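PDB 3LOT: 3-keto-5-aminohexanoate cleavage protein from Archaeoglobus fulgidus, which probably cleaves 3-keto-5-aminohexanoate in a zinc-dependent reaction, as expected of a beta-keto acid cleavage enzyme. Local coordinates for residues Val65-Phe68 with Arg69-Arg73; Phe121-His124 with Pro125-Lys128; Gln221-Asp224 with Arg225-Arg229; Asp298-Arg301 with Glu302-Leu306. All blocks are in the same frame, centred on the assembly; numbering follows the deposited sequence.

How the contacts relate
The four contacts illustrate how local side-chain chemistry varies around one TIM barrel. All are partly buried. Contacts 1, 3 and 4 lie on separate helices whose apolar faces (Phe-68, Ala-223, Ile-227, Val-300) pack on barrel strands, with polar ends such as Glu-66, Arg-229 and Glu-302 outward. Contact 2, in a loop, relies on a CH-pi contact instead of charge. Contacts 2 and 3 face other subunits, whereas no other chain touches contacts 1 and 4. Contacts 3 and 4 both end helices at a positive-phi glycine, but Asp-224 and Arg-229 stack, whereas the buried Arg-301 is bonded to residues beside barrel strands. Contacts 1 and 4 touch strand 82-85 in common, although their nearest atoms are about 10 Å apart.

Contact 1: residues Val65-Phe68 with Arg69-Arg73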
loop_
_atom_site.group_PDB
_atom_site.type_symbol
_atom_site.label_atom_id
_atom_site.label_comp_id
_atom_site.label_asym_id
_atom_site.label_seq_id
_atom_site.Cartn_x
_atom_site.Cartn_y
_atom_site.Cartn_z
ATOM N N VAL D 65 -16.132 -36.442 17.594
ATOM C CA VAL D 65 -17.381 -35.846 17.122
ATOM C C VAL D 65 -18.520 -36.024 18.128
ATOM O O VAL D 65 -19.472 -35.250 18.119
ATOM C CB VAL D 65 -17.829 -36.353 15.704
ATOM C CG1 VAL D 65 -16.764 -36.040 14.649
ATOM C CG2 VAL D 65 -18.176 -37.832 15.735
ATOM N N GLU D 66 -18.446 -37.030 18.997
ATOM C CA GLU D 66 -19.449 -37.130 20.054
ATOM C C GLU D 66 -19.371 -36.005 21.079
ATOM O O GLU D 66 -20.417 -35.600 21.624
ATOM C CB GLU D 66 -19.440 -38.486 20.731
ATOM C CG GLU D 66 -20.012 -39.621 19.817
ATOM C CD GLU D 66 -20.865 -39.161 18.593
ATOM O OE1 GLU D 66 -21.877 -38.417 18.757
ATOM O OE2 GLU D 66 -20.524 -39.603 17.457
ATOM N N VAL D 67 -18.169 -35.475 21.285
ATOM C CA VAL D 67 -17.994 -34.325 22.172
ATOM C C VAL D 67 -18.505 -33.061 21.485
ATOM O O VAL D 67 -19.279 -32.267 22.053
ATOM C CB VAL D 67 -16.505 -34.175 22.641
ATOM C CG1 VAL D 67 -16.329 -32.958 23.554
ATOM C CG2 VAL D 67 -16.043 -35.489 23.387
ATOM N N PHE D 68 -18.102 -32.870 20.245
ATOM C CA PHE D 68 -18.815 -31.877 19.421
ATOM C C PHE D 68 -20.329 -32.003 19.449
ATOM O O PHE D 68 -21.038 -30.993 19.566
ATOM C CB PHE D 68 -18.363 -31.932 17.976
ATOM C CG PHE D 68 -17.089 -31.211 17.731
ATOM C CD1 PHE D 68 -17.081 -29.821 17.653
ATOM C CD2 PHE D 68 -15.908 -31.908 17.563
ATOM C CE1 PHE D 68 -15.921 -29.124 17.405
ATOM C CE2 PHE D 68 -14.738 -31.240 17.307
ATOM C CZ PHE D 68 -14.734 -29.827 17.229
ATOM N N ARG D 69 -20.829 -33.219 19.294
ATOM C CA ARG D 69 -22.277 -33.400 19.175
ATOM C C ARG D 69 -22.947 -32.928 20.466
ATOM O O ARG D 69 -23.954 -32.197 20.426
ATOM C CB ARG D 69 -22.666 -34.824 18.831
ATOM C CG ARG D 69 -24.161 -34.923 18.473
ATOM C CD ARG D 69 -24.607 -36.309 18.193
ATOM N NE ARG D 69 -23.699 -37.056 17.330
ATOM C CZ ARG D 69 -23.666 -36.985 16.004
ATOM N NH1 ARG D 69 -24.475 -36.158 15.330
ATOM N NH2 ARG D 69 -22.805 -37.747 15.332
ATOM N N TYR D 70 -22.357 -33.313 21.592
ATOM C CA TYR D 70 -22.867 -32.902 22.885
ATOM C C TYR D 70 -22.855 -31.388 23.050
ATOM O O TYR D 70 -23.878 -30.807 23.412
ATOM C CB TYR D 70 -22.092 -33.593 24.019
ATOM C CG TYR D 70 -22.501 -33.155 25.390
ATOM C CD1 TYR D 70 -23.556 -33.788 26.074
ATOM C CD2 TYR D 70 -21.837 -32.121 26.016
ATOM C CE1 TYR D 70 -23.925 -33.366 27.365
ATOM C CE2 TYR D 70 -22.190 -31.686 27.254
ATOM C CZ TYR D 70 -23.237 -32.287 27.935
ATOM O OH TYR D 70 -23.541 -31.833 29.201
ATOM N N ILE D 71 -21.703 -30.762 22.819
ATOM C CA ILE D 71 -21.546 -29.314 22.976
ATOM C C ILE D 71 -22.537 -28.530 22.105
ATOM O O ILE D 71 -23.259 -27.640 22.575
ATOM C CB ILE D 71 -20.120 -28.858 22.621
ATOM C CG1 ILE D 71 -19.121 -29.470 23.604
ATOM C CG2 ILE D 71 -20.012 -27.351 22.662
ATOM C CD1 ILE D 71 -17.683 -29.212 23.281
ATOM N N CYS D 72 -22.646 -28.929 20.849
ATOM C CA CYS D 72 -23.493 -28.180 19.901
ATOM C C CYS D 72 -24.960 -28.358 20.224
ATOM O O CYS D 72 -25.725 -27.400 20.185
ATOM C CB CYS D 72 -23.176 -28.576 18.462
ATOM S SG CYS D 72 -21.518 -28.083 18.044
ATOM N N ARG D 73 -25.351 -29.573 20.599
ATOM C CA ARG D 73 -26.734 -29.824 20.932
ATOM C C ARG D 73 -27.163 -29.017 22.158
ATOM O O ARG D 73 -28.251 -28.448 22.199
ATOM C CB ARG D 73 -26.976 -31.319 21.194
ATOM C CG ARG D 73 -28.438 -31.643 21.566
ATOM C CD ARG D 73 -28.678 -33.159 21.765
ATOM N NE ARG D 73 -27.677 -33.744 22.666
ATOM C CZ ARG D 73 -26.806 -34.707 22.346
ATOM N NH1 ARG D 73 -26.792 -35.278 21.146
ATOM N NH2 ARG D 73 -25.951 -35.140 23.275
#
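Glu-66 and Arg-69 leave the helix side by side and point the same way, and their flat ends meet edge to edge with the carboxylate and guanidinium planes only 13° apart. OE1 of Glu-66 offers its syn lone pair to NE of Arg-69 at 2.7 Å, and the nearly straight N-H...O angle of 167° makes this salt bridge a well-directed hydrogen bond. The arginine gets there because CG is anti to the backbone N (chi1 -170°) and the chain then bends at chi3, while the glutamate folds at chi2. NH1 of Arg-69 has a second partner in the carbonyl of Ala-106. The helix is one of those wrapping a TIM barrel: it lies between barrel strands 48-54 and 82-85 in the chain, and Phe-68 packs against both, its side chain about 5 Å from that of the zinc ligand His-52. On a different side, Val-67 CG1 meets Ile-71 CD1 at 4.0 Å, the two chains slanting across each other. Ile-71 CG1 also lies 3.2 Å from Val-67 O, the acceptor of the Ile-71 N bond at 3.0 Å. Pro-31 and Ile-34 of helix 31-43 cover Ile-71, whereas Cys-72, bonded through N to Phe-68 O, touches Ile-83.

Contact 2: residues Phe121-His124 with Pro125-Lys128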
loop_
_atom_site.group_PDB
_atom_site.type_symbol
_atom_site.label_atom_id
_atom_site.label_comp_id
_atom_site.label_asym_id
_atom_site.label_seq_id
_atom_site.Cartn_x
_atom_site.Cartn_y
_atom_site.Cartn_z
ATOM N N PHE D 121 2.784 -23.572 12.061
ATOM C CA PHE D 121 1.858 -23.013 13.011
ATOM C C PHE D 121 2.423 -23.364 14.365
ATOM O O PHE D 121 2.145 -24.415 14.874
ATOM C CB PHE D 121 0.462 -23.600 12.801
ATOM C CG PHE D 121 -0.621 -22.838 13.512
ATOM C CD1 PHE D 121 -0.488 -22.481 14.860
ATOM C CD2 PHE D 121 -1.790 -22.499 12.853
ATOM C CE1 PHE D 121 -1.517 -21.794 15.512
ATOM C CE2 PHE D 121 -2.798 -21.809 13.507
ATOM C CZ PHE D 121 -2.662 -21.467 14.818
ATOM N N ALA D 122 3.284 -22.473 14.885
ATOM C CA ALA D 122 4.188 -22.760 15.985
ATOM C C ALA D 122 3.900 -21.904 17.209
ATOM O O ALA D 122 3.793 -20.682 17.107
ATOM C CB ALA D 122 5.676 -22.569 15.506
ATOM N N ILE D 123 3.720 -22.577 18.351
ATOM C CA ILE D 123 3.559 -21.954 19.674
ATOM C C ILE D 123 4.575 -22.395 20.705
ATOM O O ILE D 123 4.441 -22.105 21.883
ATOM C CB ILE D 123 2.142 -22.180 20.205
ATOM C CG1 ILE D 123 1.807 -23.694 20.377
ATOM C CG2 ILE D 123 1.175 -21.457 19.266
ATOM C CD1 ILE D 123 0.308 -23.940 20.658
ATOM N N HIS D 124 5.629 -23.070 20.267
ATOM C CA HIS D 124 6.721 -23.418 21.153
ATOM C C HIS D 124 7.321 -22.244 21.931
ATOM O O HIS D 124 7.794 -22.481 23.032
ATOM C CB HIS D 124 7.825 -24.229 20.452
ATOM C CG HIS D 124 8.534 -23.494 19.354
ATOM N ND1 HIS D 124 7.984 -23.317 18.103
ATOM C CD2 HIS D 124 9.748 -22.898 19.318
ATOM C CE1 HIS D 124 8.821 -22.629 17.353
ATOM N NE2 HIS D 124 9.906 -22.373 18.057
ATOM N N PRO D 125 7.284 -20.993 21.409
ATOM C CA PRO D 125 7.796 -19.876 22.231
ATOM C C PRO D 125 7.055 -19.617 23.581
ATOM O O PRO D 125 7.630 -19.029 24.515
ATOM C CB PRO D 125 7.638 -18.681 21.291
ATOM C CG PRO D 125 7.779 -19.289 19.924
ATOM C CD PRO D 125 6.990 -20.529 20.035
ATOM N N LEU D 126 5.800 -20.044 23.679
ATOM C CA LEU D 126 5.038 -19.980 24.941
ATOM C C LEU D 126 5.685 -20.706 26.102
ATOM O O LEU D 126 5.370 -20.392 27.264
ATOM C CB LEU D 126 3.620 -20.513 24.760
ATOM C CG LEU D 126 2.785 -19.666 23.815
ATOM C CD1 LEU D 126 1.413 -20.297 23.530
ATOM C CD2 LEU D 126 2.691 -18.270 24.411
ATOM N N LEU D 127 6.581 -21.652 25.808
ATOM C CA LEU D 127 7.355 -22.350 26.823
ATOM C C LEU D 127 8.307 -21.423 27.580
ATOM O O LEU D 127 8.781 -21.767 28.663
ATOM C CB LEU D 127 8.148 -23.512 26.205
ATOM C CG LEU D 127 7.323 -24.713 25.727
ATOM C CD1 LEU D 127 8.171 -25.623 24.893
ATOM C CD2 LEU D 127 6.716 -25.483 26.907
ATOM N N LYS D 128 8.616 -20.262 27.010
ATOM C CA LYS D 128 9.468 -19.299 27.708
ATOM C C LYS D 128 8.647 -18.548 28.735
ATOM O O LYS D 128 9.190 -18.029 29.708
ATOM C CB LYS D 128 10.094 -18.314 26.719
ATOM C CG LYS D 128 11.001 -18.963 25.704
ATOM C CD LYS D 128 11.669 -17.937 24.748
ATOM C CE LYS D 128 10.683 -17.226 23.805
ATOM N NZ LYS D 128 11.249 -16.953 22.410
#
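His-124 turns one face of its imidazole to CD of the next residue, Pro-125. CG of the histidine sits between its backbone N and carbonyl carbon (chi1 64°), a crowded position that swings the ring back over the proline. Pro-125 CD stands over the ring face, 3.5 Å from the centroid of the His-124 ring and 16° off the normal, which makes a CH-pi contact. Ile-123 adopts a similar first torsion, 61° for CG1, and its end turns away to Tyr-141 and Leu-142 of helix 137-144, leaving CB to meet Leu-126 CD1 at 3.9 Å. In this loop between strand 119-120 and helix 137-144, residues 125-128 have helical backbone angles without the regular helical bonds; consecutive turns join Leu-126 N to Ile-123 O at 3.1 Å and Leu-127 N to His-124 O, each donor above the carbonyl plane. At the subunit boundary, Phe-154 of the second subunit packs on His-124 and Phe-186 of that subunit on Pro-125. Proline brings no N-H to the turn, but the carbon next to its amide nitrogen carries slightly polarised hydrogens, so the approach to the imidazole face is probably electrostatic in part as well as dispersive.

Contact 3: residues Gln221-Asp224 with Arg225-Arg229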
loop_
_atom_site.group_PDB
_atom_site.type_symbol
_atom_site.label_atom_id
_atom_site.label_comp_id
_atom_site.label_asym_id
_atom_site.label_seq_id
_atom_site.Cartn_x
_atom_site.Cartn_y
_atom_site.Cartn_z
ATOM N N GLN D 221 -7.240 -5.867 0.695
ATOM C CA GLN D 221 -7.028 -5.378 -0.689
ATOM C C GLN D 221 -6.687 -6.513 -1.651
ATOM O O GLN D 221 -7.096 -6.494 -2.818
ATOM C CB GLN D 221 -5.929 -4.332 -0.730
ATOM C CG GLN D 221 -6.291 -3.041 -0.062
ATOM C CD GLN D 221 -5.089 -2.083 -0.004
ATOM O OE1 GLN D 221 -3.935 -2.529 -0.048
ATOM N NE2 GLN D 221 -5.362 -0.750 0.130
ATOM N N THR D 222 -5.966 -7.526 -1.169
ATOM C CA THR D 222 -5.684 -8.696 -2.015
ATOM C C THR D 222 -6.980 -9.436 -2.352
ATOM O O THR D 222 -7.206 -9.829 -3.498
ATOM C CB THR D 222 -4.645 -9.648 -1.362
ATOM O OG1 THR D 222 -3.448 -8.916 -1.116
ATOM C CG2 THR D 222 -4.349 -10.865 -2.253
ATOM N N ALA D 223 -7.826 -9.640 -1.350
ATOM C CA ALA D 223 -9.133 -10.281 -1.572
ATOM C C ALA D 223 -10.010 -9.465 -2.549
ATOM O O ALA D 223 -10.621 -10.028 -3.476
ATOM C CB ALA D 223 -9.864 -10.508 -0.223
ATOM N N ASP D 224 -10.065 -8.153 -2.363
ATOM C CA ASP D 224 -10.805 -7.292 -3.298
ATOM C C ASP D 224 -10.335 -7.502 -4.738
ATOM O O ASP D 224 -11.160 -7.673 -5.667
ATOM C CB ASP D 224 -10.624 -5.809 -2.952
ATOM C CG ASP D 224 -11.391 -5.349 -1.723
ATOM O OD1 ASP D 224 -12.249 -6.092 -1.189
ATOM O OD2 ASP D 224 -11.139 -4.176 -1.291
ATOM N N ARG D 225 -9.024 -7.521 -4.942
ATOM C CA ARG D 225 -8.489 -7.506 -6.280
ATOM C C ARG D 225 -8.510 -8.880 -6.950
ATOM O O ARG D 225 -8.609 -8.956 -8.158
ATOM C CB ARG D 225 -7.064 -6.986 -6.255
ATOM C CG ARG D 225 -6.487 -6.715 -7.606
ATOM C CD ARG D 225 -5.063 -6.192 -7.451
ATOM N NE ARG D 225 -4.228 -7.098 -6.661
ATOM C CZ ARG D 225 -3.572 -8.167 -7.167
ATOM N NH1 ARG D 225 -3.675 -8.500 -8.464
ATOM N NH2 ARG D 225 -2.835 -8.915 -6.373
ATOM N N LEU D 226 -8.338 -9.949 -6.180
ATOM C CA LEU D 226 -8.410 -11.338 -6.740
ATOM C C LEU D 226 -9.820 -11.876 -6.848
ATOM O O LEU D 226 -10.114 -12.589 -7.792
ATOM C CB LEU D 226 -7.575 -12.307 -5.927
ATOM C CG LEU D 226 -6.105 -11.941 -5.786
ATOM C CD1 LEU D 226 -5.393 -13.073 -5.008
ATOM C CD2 LEU D 226 -5.432 -11.764 -7.173
ATOM N N ILE D 227 -10.677 -11.540 -5.888
ATOM C CA ILE D 227 -11.987 -12.200 -5.696
ATOM C C ILE D 227 -13.110 -11.290 -6.160
ATOM O O ILE D 227 -13.990 -11.726 -6.895
ATOM C CB ILE D 227 -12.162 -12.675 -4.224
ATOM C CG1 ILE D 227 -11.163 -13.826 -3.954
ATOM C CG2 ILE D 227 -13.618 -13.037 -3.925
ATOM C CD1 ILE D 227 -10.843 -14.074 -2.481
ATOM N N GLY D 228 -12.965 -10.012 -5.842
ATOM C CA GLY D 228 -13.907 -8.972 -6.178
ATOM C C GLY D 228 -14.745 -8.662 -4.963
ATOM O O GLY D 228 -15.316 -9.574 -4.350
ATOM N N ARG D 229 -14.851 -7.381 -4.649
ATOM C CA ARG D 229 -15.592 -6.916 -3.480
ATOM C C ARG D 229 -17.009 -7.496 -3.398
ATOM O O ARG D 229 -17.473 -7.886 -2.323
ATOM C CB ARG D 229 -15.716 -5.404 -3.533
ATOM C CG ARG D 229 -14.419 -4.624 -3.369
ATOM C CD ARG D 229 -14.671 -3.143 -3.702
ATOM N NE ARG D 229 -13.652 -2.214 -3.165
ATOM C CZ ARG D 229 -12.445 -1.971 -3.701
ATOM N NH1 ARG D 229 -12.028 -2.616 -4.798
ATOM N NH2 ARG D 229 -11.620 -1.077 -3.123
HETATM O O HOH W 1 -13.412 -5.501 -6.794
#
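Ala-223 O is gripped by two backbone donors as its helix runs out: Ile-227 N at 2.8 Å, in the regular helical bond, and Gly-228 N in a weak one at 3.3 Å. Gly-228 N makes another weak bond to Asp-224 O, which also takes a weak bond from a water that in turn accepts the N-H of Arg-229. The water thus bridges the last turn to the departing chain. Outside this backbone cluster, the side chains of Asp-224 and Arg-229 slant across one another with their planes 27° apart and stacked. With Arg-229 extended from CG to NE (chi3 161°), its guanidinium is carried out to Asp-224 and OD2 lies over its centre, 3.6 Å from Arg-229 NH2; the long salt bridge acts through charge alone and no N-H points at the oxygen. The aliphatic part of the arginine adds to it, with CG 3.4 Å from Asp-224 OD1. Firmer partners hold the carboxylate in place, Tyr-232 at OD1 and Lys-220 at OD2. A turn away, Thr-222 CG2 and Leu-226 CD1 run alongside at 3.7 Å, and Ile-227 packs on Leu-197 and Leu-199. The phi of 101° at Gly-228 breaks the helix, a C-terminus ended by a positive-phi glycine that leads from helix 213-226 into strand 232-238 of a TIM-barrel beta-alpha-beta crossover.

Contact 4: residues Asp298-Arg301 with Glu302-Leu306; sequences DEVR and EILGL
Leu-306 N bonds to Arg-301 O at 2.8 Å, closing helix 297-304 with the 6-to-1 bond and positive-phi Gly-305 that mark a Schellman-type C-cap. The donor lies in the carbonyl plane, on a lone pair of Arg-301 O, so an acceptor of the last turn is satisfied after the chain has left helical geometry. The side chains of the same two residues cross at about a right angle, Arg-301 CG lying 4.0 Å from Leu-306 CB. The two preceding carbonyls keep regular i to i+4 bonds: Glu-299 O takes Ile-303 N at 2.8 Å, and Val-300 O takes Leu-304 N at 2.9 Å. Glu-299 O also receives a weak bond from a water that donates more firmly to Glu-302 OE1, at 2.6 Å, which ties the exposed glutamate back to the helix. The carboxylate of Glu-299 finds its own partners in Thr-296 N and Arg-293. The guanidinium of Arg-301 has several partners, reached by a chain extended from CG to NE (chi2 -178°, chi3 179°). NH2 bonds to the carbonyl of Asp-80, just ahead of strand 82-85, and forms a salt bridge with Glu-110, next to strand 111-115, so this buried residue links the cap to the barrel. Val-300 turns to Val-82 and Ile-9 of two barrel strands, and its CG1 touches Leu-304 CD1 alongside and Leu-306 CD1 at 4.2 Å. NH1 of Arg-301 reaches back to Asp-298, meeting OD1 at 3.0 Å on the anti side of the carboxylate, 29° out of its plane.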
loop_
_atom_site.group_PDB
_atom_site.type_symbol
_atom_site.label_atom_id
_atom_site.label_comp_id
_atom_site.label_asym_id
_atom_site.label_seq_id
_atom_site.Cartn_x
_atom_site.Cartn_y
_atom_site.Cartn_z
ATOM N N ASP D 298 -30.132 -14.411 13.795
ATOM C CA ASP D 298 -30.892 -14.541 12.549
ATOM C C ASP D 298 -30.389 -13.595 11.445
ATOM O O ASP D 298 -30.418 -13.943 10.249
ATOM C CB ASP D 298 -32.383 -14.412 12.787
ATOM C CG ASP D 298 -32.990 -15.705 13.384
ATOM O OD1 ASP D 298 -32.368 -16.841 13.299
ATOM O OD2 ASP D 298 -34.103 -15.573 13.964
ATOM N N GLU D 299 -29.880 -12.433 11.858
ATOM C CA GLU D 299 -29.216 -11.500 10.948
ATOM C C GLU D 299 -27.936 -12.103 10.362
ATOM O O GLU D 299 -27.680 -11.992 9.176
ATOM C CB GLU D 299 -28.932 -10.176 11.681
ATOM C CG GLU D 299 -30.195 -9.372 11.852
ATOM C CD GLU D 299 -30.068 -8.138 12.751
ATOM O OE1 GLU D 299 -29.115 -8.018 13.534
ATOM O OE2 GLU D 299 -30.961 -7.261 12.682
ATOM N N VAL D 300 -27.163 -12.793 11.198
ATOM C CA VAL D 300 -26.002 -13.496 10.740
ATOM C C VAL D 300 -26.415 -14.505 9.638
ATOM O O VAL D 300 -25.796 -14.600 8.554
ATOM C CB VAL D 300 -25.266 -14.220 11.908
ATOM C CG1 VAL D 300 -24.255 -15.270 11.324
ATOM C CG2 VAL D 300 -24.554 -13.171 12.847
ATOM N N ARG D 301 -27.461 -15.274 9.910
ATOM C CA ARG D 301 -27.941 -16.242 8.937
ATOM C C ARG D 301 -28.311 -15.576 7.592
ATOM O O ARG D 301 -28.011 -16.122 6.519
ATOM C CB ARG D 301 -29.133 -17.010 9.522
ATOM C CG ARG D 301 -28.726 -17.992 10.600
ATOM C CD ARG D 301 -29.917 -18.826 11.166
ATOM N NE ARG D 301 -29.330 -19.712 12.166
ATOM C CZ ARG D 301 -29.250 -19.455 13.465
ATOM N NH1 ARG D 301 -29.864 -18.423 14.008
ATOM N NH2 ARG D 301 -28.634 -20.317 14.247
ATOM N N GLU D 302 -28.945 -14.412 7.638
ATOM C CA GLU D 302 -29.394 -13.744 6.405
ATOM C C GLU D 302 -28.186 -13.130 5.712
ATOM O O GLU D 302 -28.092 -13.157 4.480
ATOM C CB GLU D 302 -30.480 -12.699 6.715
ATOM C CG GLU D 302 -31.123 -12.023 5.487
ATOM C CD GLU D 302 -30.264 -10.901 4.877
ATOM O OE1 GLU D 302 -29.451 -10.296 5.620
ATOM O OE2 GLU D 302 -30.377 -10.636 3.649
ATOM N N ILE D 303 -27.264 -12.577 6.488
ATOM C CA ILE D 303 -26.078 -11.967 5.918
ATOM C C ILE D 303 -25.207 -12.997 5.219
ATOM O O ILE D 303 -24.830 -12.781 4.082
ATOM C CB ILE D 303 -25.229 -11.215 6.966
ATOM C CG1 ILE D 303 -25.984 -9.973 7.474
ATOM C CG2 ILE D 303 -23.875 -10.853 6.386
ATOM C CD1 ILE D 303 -25.349 -9.311 8.700
ATOM N N LEU D 304 -24.933 -14.133 5.848
ATOM C CA LEU D 304 -24.071 -15.174 5.237
ATOM C C LEU D 304 -24.833 -16.239 4.407
ATOM O O LEU D 304 -24.211 -17.114 3.803
ATOM C CB LEU D 304 -23.293 -15.861 6.326
ATOM C CG LEU D 304 -22.474 -14.894 7.182
ATOM C CD1 LEU D 304 -21.746 -15.672 8.295
ATOM C CD2 LEU D 304 -21.489 -14.157 6.284
ATOM N N GLY D 305 -26.152 -16.160 4.339
ATOM C CA GLY D 305 -26.955 -17.161 3.605
ATOM C C GLY D 305 -26.945 -18.557 4.212
ATOM O O GLY D 305 -26.738 -19.534 3.515
ATOM N N LEU D 306 -27.152 -18.641 5.526
ATOM C CA LEU D 306 -27.033 -19.899 6.253
ATOM C C LEU D 306 -28.351 -20.642 6.269
ATOM O O LEU D 306 -29.398 -20.034 6.090
ATOM C CB LEU D 306 -26.544 -19.656 7.676
ATOM C CG LEU D 306 -25.184 -18.966 7.783
ATOM C CD1 LEU D 306 -24.713 -18.950 9.254
ATOM C CD2 LEU D 306 -24.259 -19.735 6.840
HETATM O O HOH W 2 -29.969 -9.639 8.034
#